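Local atomic coordinates of elongation factor G (Thermus thermophilus, PDB entry 2DY1), a protein that binds GTP and a magnesium ion and probably acts as a GTPase translation factor of the EF-G family. Residues Ser274-Arg278 and Phe279-Pro283; Gly391-Asp394 and Glu395-Gly399; Gly429-His432 and Leu433-Lys437. One frame throughout, in Å; residues are numbered along the deposited sequence.

Contact 1: Ser274-Arg278 and Phe279-Pro283; sequences SPTER and FGDGP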
loop_
_atom_site.group_PDB
_atom_site.type_symbol
_atom_site.label_atom_id
_atom_site.label_comp_id
_atom_site.label_asym_id
_atom_site.label_seq_id
_atom_site.Cartn_x
_atom_site.Cartn_y
_atom_site.Cartn_z
ATOM N N SER A 274 -19.565 -17.430 7.094
ATOM C CA SER A 274 -20.237 -17.245 5.821
ATOM C C SER A 274 -20.583 -15.755 5.716
ATOM O O SER A 274 -20.548 -15.013 6.704
ATOM C CB SER A 274 -21.544 -18.045 5.805
ATOM O OG SER A 274 -22.482 -17.409 6.671
ATOM N N PRO A 275 -20.913 -15.288 4.504
ATOM C CA PRO A 275 -21.262 -13.877 4.328
ATOM C C PRO A 275 -22.499 -13.512 5.167
ATOM O O PRO A 275 -22.587 -12.412 5.707
ATOM C CB PRO A 275 -21.537 -13.774 2.828
ATOM C CG PRO A 275 -20.612 -14.780 2.253
ATOM C CD PRO A 275 -20.688 -15.953 3.210
ATOM N N THR A 276 -23.433 -14.454 5.258
ATOM C CA THR A 276 -24.651 -14.235 6.034
ATOM C C THR A 276 -24.315 -14.006 7.498
ATOM O O THR A 276 -24.922 -13.161 8.166
ATOM C CB THR A 276 -25.595 -15.437 5.922
ATOM O OG1 THR A 276 -26.022 -15.572 4.562
ATOM C CG2 THR A 276 -26.818 -15.231 6.822
ATOM N N GLU A 277 -23.356 -14.767 8.019
ATOM C CA GLU A 277 -22.961 -14.588 9.405
ATOM C C GLU A 277 -22.303 -13.226 9.654
ATOM O O GLU A 277 -22.292 -12.727 10.778
ATOM C CB GLU A 277 -22.018 -15.724 9.834
ATOM C CG GLU A 277 -22.739 -17.050 9.982
ATOM C CD GLU A 277 -21.824 -18.223 10.277
ATOM O OE1 GLU A 277 -22.168 -19.031 11.161
ATOM O OE2 GLU A 277 -20.780 -18.358 9.614
ATOM N N ARG A 278 -21.756 -12.610 8.612
ATOM C CA ARG A 278 -21.123 -11.320 8.788
ATOM C C ARG A 278 -22.049 -10.130 8.520
ATOM O O ARG A 278 -22.119 -9.192 9.321
ATOM C CB ARG A 278 -19.891 -11.201 7.870
ATOM C CG ARG A 278 -19.155 -9.898 8.067
ATOM C CD ARG A 278 -17.971 -9.767 7.118
ATOM N NE ARG A 278 -17.224 -8.530 7.344
ATOM C CZ ARG A 278 -16.262 -8.097 6.530
ATOM N NH1 ARG A 278 -15.964 -8.809 5.449
ATOM N NH2 ARG A 278 -15.584 -6.992 6.812
ATOM N N PHE A 279 -22.775 -10.200 7.410
ATOM C CA PHE A 279 -23.651 -9.120 6.933
ATOM C C PHE A 279 -25.142 -9.352 7.077
ATOM O O PHE A 279 -25.921 -8.423 6.843
ATOM C CB PHE A 279 -23.410 -8.871 5.439
ATOM C CG PHE A 279 -22.052 -8.325 5.124
ATOM C CD1 PHE A 279 -21.783 -6.973 5.261
ATOM C CD2 PHE A 279 -21.025 -9.181 4.741
ATOM C CE1 PHE A 279 -20.487 -6.478 5.022
ATOM C CE2 PHE A 279 -19.750 -8.694 4.513
ATOM C CZ PHE A 279 -19.477 -7.361 4.651
ATOM N N GLY A 280 -25.532 -10.573 7.425
ATOM C CA GLY A 280 -26.946 -10.894 7.508
ATOM C C GLY A 280 -27.494 -10.990 6.088
ATOM O O GLY A 280 -26.735 -10.907 5.111
ATOM N N ASP A 281 -28.801 -11.177 5.954
ATOM C CA ASP A 281 -29.412 -11.267 4.632
ATOM C C ASP A 281 -29.995 -9.903 4.313
ATOM O O ASP A 281 -30.268 -9.108 5.212
ATOM C CB ASP A 281 -30.522 -12.329 4.601
ATOM C CG ASP A 281 -29.985 -13.745 4.735
ATOM O OD1 ASP A 281 -29.131 -14.145 3.911
ATOM O OD2 ASP A 281 -30.422 -14.463 5.662
ATOM N N GLY A 282 -30.163 -9.617 3.031
ATOM C CA GLY A 282 -30.698 -8.323 2.666
ATOM C C GLY A 282 -30.440 -7.974 1.220
ATOM O O GLY A 282 -30.014 -8.828 0.432
ATOM N N PRO A 283 -30.685 -6.711 0.842
ATOM C CA PRO A 283 -30.476 -6.273 -0.538
ATOM C C PRO A 283 -29.015 -6.337 -0.925
ATOM O O PRO A 283 -28.135 -6.255 -0.074
ATOM C CB PRO A 283 -30.955 -4.818 -0.542
ATOM C CG PRO A 283 -31.667 -4.633 0.788
ATOM C CD PRO A 283 -30.970 -5.565 1.718
#
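Short helix 275-279, just before strand 285-294, is capped at its start by Ser-274 and left at Gly-280. Phe-279 N bonds to Pro-275 O at 2.8 Å, with an N-H...O angle of 173°, and Gly-280 N to Thr-276 O at 2.8 Å, more bent. Gly-280 then leaves the helix with positive phi. At the start, Ser-274 and Glu-277 form a capping box: Glu-277 N donates to Ser-274 OG (3.1 Å), and Ser-274 N to Glu-277 OE2 (2.9 Å), which also bonds with His-239. The side chains that carry the contact are neighbours. With CG anti to the backbone N (chi1 -177°), Arg-278 runs extended alongside Phe-279; its CG sits over the ring face, 4.1 Å from the centroid, a CH-pi contact, and its CD comes to 3.3 Å from Phe-279 CE2. Arg-278 NH1 ends in a salt bridge with Asp-99. Replacing Arg-278 by an alanine is likely to leave Asp-99 without its charged mate and the Phe-279 ring without the aliphatic chain over that face. One arginine therefore does two jobs: its aliphatic chain packs against the phenyl ring while its charge holds the helix to the loop at Asp-99.

Contact 2: Gly391-Asp394 and Glu395-Gly399; sequences GRTD and EARLG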
loop_
_atom_site.group_PDB
_atom_site.type_symbol
_atom_site.label_atom_id
_atom_site.label_comp_id
_atom_site.label_asym_id
_atom_site.label_seq_id
_atom_site.Cartn_x
_atom_site.Cartn_y
_atom_site.Cartn_z
ATOM N N GLY A 391 11.129 8.181 -26.008
ATOM C CA GLY A 391 11.175 8.914 -27.258
ATOM C C GLY A 391 9.809 9.419 -27.682
ATOM O O GLY A 391 8.825 9.347 -26.948
ATOM N N ARG A 392 9.772 9.930 -28.901
ATOM C CA ARG A 392 8.580 10.487 -29.527
ATOM C C ARG A 392 7.319 9.627 -29.433
ATOM O O ARG A 392 6.271 10.114 -28.997
ATOM C CB ARG A 392 8.948 10.780 -30.983
ATOM C CG ARG A 392 7.845 11.147 -31.939
ATOM C CD ARG A 392 8.431 11.045 -33.343
ATOM N NE ARG A 392 7.472 11.305 -34.409
ATOM C CZ ARG A 392 7.594 10.820 -35.640
ATOM N NH1 ARG A 392 8.630 10.050 -35.942
ATOM N NH2 ARG A 392 6.693 11.106 -36.569
ATOM N N THR A 393 7.409 8.362 -29.844
ATOM C CA THR A 393 6.266 7.451 -29.803
ATOM C C THR A 393 5.767 7.325 -28.366
ATOM O O THR A 393 4.566 7.318 -28.100
ATOM C CB THR A 393 6.661 6.044 -30.337
ATOM O OG1 THR A 393 6.888 6.117 -31.752
ATOM C CG2 THR A 393 5.563 5.026 -30.078
ATOM N N ASP A 394 6.700 7.229 -27.430
ATOM C CA ASP A 394 6.310 7.096 -26.028
ATOM C C ASP A 394 5.608 8.330 -25.464
ATOM O O ASP A 394 4.631 8.198 -24.727
ATOM C CB ASP A 394 7.539 6.748 -25.192
ATOM C CG ASP A 394 8.292 5.563 -25.763
ATOM O OD1 ASP A 394 7.714 4.460 -25.822
ATOM O OD2 ASP A 394 9.469 5.738 -26.175
ATOM N N GLU A 395 6.084 9.522 -25.801
ATOM C CA GLU A 395 5.450 10.731 -25.288
ATOM C C GLU A 395 3.993 10.815 -25.762
ATOM O O GLU A 395 3.116 11.196 -24.998
ATOM C CB GLU A 395 6.218 11.983 -25.730
ATOM C CG GLU A 395 5.546 13.292 -25.293
ATOM C CD GLU A 395 5.573 13.510 -23.783
ATOM O OE1 GLU A 395 6.655 13.820 -23.242
ATOM O OE2 GLU A 395 4.510 13.370 -23.135
ATOM N N ALA A 396 3.738 10.427 -27.007
ATOM C CA ALA A 396 2.384 10.488 -27.554
ATOM C C ALA A 396 1.429 9.485 -26.916
ATOM O O ALA A 396 0.217 9.707 -26.861
ATOM C CB ALA A 396 2.421 10.261 -29.055
ATOM N N ARG A 397 1.981 8.376 -26.444
ATOM C CA ARG A 397 1.187 7.308 -25.844
ATOM C C ARG A 397 1.174 7.337 -24.319
ATOM O O ARG A 397 0.378 6.629 -23.695
ATOM C CB ARG A 397 1.745 5.939 -26.268
ATOM C CG ARG A 397 1.667 5.559 -27.760
ATOM C CD ARG A 397 2.366 4.204 -27.973
ATOM N NE ARG A 397 2.341 3.739 -29.356
ATOM C CZ ARG A 397 2.870 2.589 -29.773
ATOM N NH1 ARG A 397 3.468 1.772 -28.918
ATOM N NH2 ARG A 397 2.819 2.258 -31.059
ATOM N N LEU A 398 2.034 8.150 -23.721
ATOM C CA LEU A 398 2.171 8.152 -22.267
ATOM C C LEU A 398 0.926 8.454 -21.457
ATOM O O LEU A 398 0.614 7.727 -20.507
ATOM C CB LEU A 398 3.291 9.095 -21.846
ATOM C CG LEU A 398 3.641 9.103 -20.357
ATOM C CD1 LEU A 398 4.035 7.696 -19.885
ATOM C CD2 LEU A 398 4.777 10.108 -20.143
ATOM N N GLY A 399 0.215 9.513 -21.827
ATOM C CA GLY A 399 -0.975 9.864 -21.066
ATOM C C GLY A 399 -1.961 8.724 -20.906
ATOM O O GLY A 399 -2.422 8.453 -19.794
#
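Thr-393 and Arg-397, one turn apart at the start of helix 392-408, lie side by side and point the same way. Thr-393 CG2 rests over one face of the guanidinium, 3.5 Å from Arg-397 NE and offset toward the rim, while Arg-397 CG passes 3.4 Å from Thr-393 O. Extended from CG to NE, the arginine carries NH1 to Gly-444 O, in the loop before strand 447-450. The tight side belongs to Asp-394 and Leu-398, both buried against Val-445. Asp-394 has CG beside its own backbone N (chi1 -51°), which turns the carboxylate back toward the helix start: OD2 accepts from Gly-391 N at 3.0 Å through its anti lone pair, and OD1 accepts from Glu-446 N, so two backbone amides hold the group. Leu-398 CB meets Asp-394 O at 3.3 Å. By contrast, Arg-392 and Ala-396 lie toward solvent, where Ala-396 CB comes no nearer than 3.8 Å, to Thr-393 O. Backbone bonds Glu-395 N to Gly-391 O (3.0 Å) and Ala-396 N to Arg-392 O open the helix. These are the first two turns of a domain III helix with one face buried and the other toward solvent, Gly-391 at the N-cap and an aspartate three residues on bonding back to its amide.

Contact 3: Gly429-His432 and Leu433-Lys437; sequences GELH and LATAK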
loop_
_atom_site.group_PDB
_atom_site.type_symbol
_atom_site.label_atom_id
_atom_site.label_comp_id
_atom_site.label_asym_id
_atom_site.label_seq_id
_atom_site.Cartn_x
_atom_site.Cartn_y
_atom_site.Cartn_z
ATOM N N GLY A 429 7.815 1.367 -3.094
ATOM C CA GLY A 429 9.096 0.707 -2.956
ATOM C C GLY A 429 9.760 0.587 -4.306
ATOM O O GLY A 429 9.154 0.876 -5.339
ATOM N N GLU A 430 11.017 0.148 -4.298
ATOM C CA GLU A 430 11.771 -0.036 -5.530
ATOM C C GLU A 430 11.113 -1.093 -6.438
ATOM O O GLU A 430 10.989 -0.904 -7.647
ATOM C CB GLU A 430 13.226 -0.437 -5.174
ATOM C CG GLU A 430 14.139 -0.546 -6.388
ATOM C CD GLU A 430 15.607 -0.818 -6.052
ATOM O OE1 GLU A 430 15.931 -1.077 -4.878
ATOM O OE2 GLU A 430 16.433 -0.775 -6.994
ATOM N N LEU A 431 10.687 -2.210 -5.851
ATOM C CA LEU A 431 10.053 -3.263 -6.624
ATOM C C LEU A 431 8.726 -2.772 -7.166
ATOM O O LEU A 431 8.395 -3.015 -8.335
ATOM C CB LEU A 431 9.858 -4.523 -5.756
ATOM C CG LEU A 431 9.038 -5.649 -6.402
ATOM C CD1 LEU A 431 9.724 -6.165 -7.670
ATOM C CD2 LEU A 431 8.853 -6.771 -5.401
ATOM N N HIS A 432 7.969 -2.058 -6.337
ATOM C CA HIS A 432 6.681 -1.538 -6.817
ATOM C C HIS A 432 6.894 -0.695 -8.086
ATOM O O HIS A 432 6.225 -0.905 -9.106
ATOM C CB HIS A 432 6.028 -0.693 -5.717
ATOM C CG HIS A 432 4.662 -0.186 -6.075
ATOM N ND1 HIS A 432 4.136 0.960 -5.521
ATOM C CD2 HIS A 432 3.711 -0.676 -6.906
ATOM C CE1 HIS A 432 2.917 1.157 -6.001
ATOM N NE2 HIS A 432 2.637 0.180 -6.843
ATOM N N LEU A 433 7.827 0.254 -8.025
ATOM C CA LEU A 433 8.085 1.135 -9.173
ATOM C C LEU A 433 8.613 0.365 -10.378
ATOM O O LEU A 433 8.284 0.678 -11.525
ATOM C CB LEU A 433 9.059 2.242 -8.749
ATOM C CG LEU A 433 8.432 3.263 -7.798
ATOM C CD1 LEU A 433 9.533 4.157 -7.235
ATOM C CD2 LEU A 433 7.356 4.094 -8.518
ATOM N N ALA A 434 9.412 -0.672 -10.135
ATOM C CA ALA A 434 9.904 -1.472 -11.246
ATOM C C ALA A 434 8.722 -2.142 -11.952
ATOM O O ALA A 434 8.668 -2.183 -13.180
ATOM C CB ALA A 434 10.906 -2.550 -10.734
ATOM N N THR A 435 7.763 -2.658 -11.181
ATOM C CA THR A 435 6.619 -3.307 -11.814
ATOM C C THR A 435 5.752 -2.309 -12.566
ATOM O O THR A 435 5.094 -2.686 -13.530
ATOM C CB THR A 435 5.736 -4.116 -10.803
ATOM O OG1 THR A 435 5.142 -3.252 -9.822
ATOM C CG2 THR A 435 6.587 -5.198 -10.132
ATOM N N ALA A 436 5.765 -1.046 -12.147
ATOM C CA ALA A 436 4.970 -0.022 -12.853
ATOM C C ALA A 436 5.647 0.293 -14.194
ATOM O O ALA A 436 4.980 0.467 -15.212
ATOM C CB ALA A 436 4.863 1.255 -12.010
ATOM N N LYS A 437 6.970 0.391 -14.179
ATOM C CA LYS A 437 7.705 0.660 -15.415
ATOM C C LYS A 437 7.436 -0.466 -16.405
ATOM O O LYS A 437 7.224 -0.237 -17.600
ATOM C CB LYS A 437 9.204 0.748 -15.112
ATOM C CG LYS A 437 10.067 0.934 -16.349
ATOM C CD LYS A 437 11.527 1.154 -15.962
ATOM C CE LYS A 437 12.360 1.337 -17.240
ATOM N NZ LYS A 437 13.817 1.301 -16.925
#
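This is a local contact in the first two turns of helix 430-442 of domain III, at the end of the helix that faces the GTP-binding domain, where His-432 N donates to Asp-86 OD1. Its side-chain bond joins Thr-435 to the backbone of His-432: Thr-435 OG1 donates to His-432 O at 2.7 Å, tilted 22° from the carbonyl plane, while Ala-436 N reaches the same oxygen at 3.1 Å within that plane. Thr-435 OG1 stands between its backbone N and carbonyl carbon (chi1 64°), which aims the hydroxyl back up the helix and leaves CG2 to meet Leu-431 O at 3.4 Å and Leu-431 CD1 at 4.1 Å. Leu-431 itself turns outward onto His-58 and Asp-86, close to Thr-60, a GTP-binding residue. The His-432 ring meets the hydroxyl near its plane, with CD2 4.1 Å from Thr-435 OG1; its ND1 bonds with His-428 N and its NE2 with Asp-409. On the inner side Leu-433 CG passes 3.5 Å from Gly-429 O, whose carbonyl accepts from Leu-433 N, and the Leu-433 side chain touches Val-383, Val-385 and Phe-449 of the sheet. His-432 is thus held at several points: its carbonyl takes two donors and its ring nitrogens have one partner each, which fixes the ring's rotation.

The three contacts follow one another along the chain without touching. Contacts 2 and 3 open the two helices of domain III, 392-408 and 430-442; their centres lie 20 Å apart and their nearest atoms about 9 Å. Contact 1 stands well off, its centre 38 Å from that of contact 3 and 48 Å from that of contact 2, on short helix 275-279. Contacts 1 and 2 lie away from the nucleotide and magnesium, whereas in contact 3 the Leu-431 side chain is about 8 Å from the bound GTP and about 11 Å from the magnesium ion. Of the three, contact 3 comes nearest the nucleotide, with the Leu-431 side chain about 4 Å from that of Thr-60.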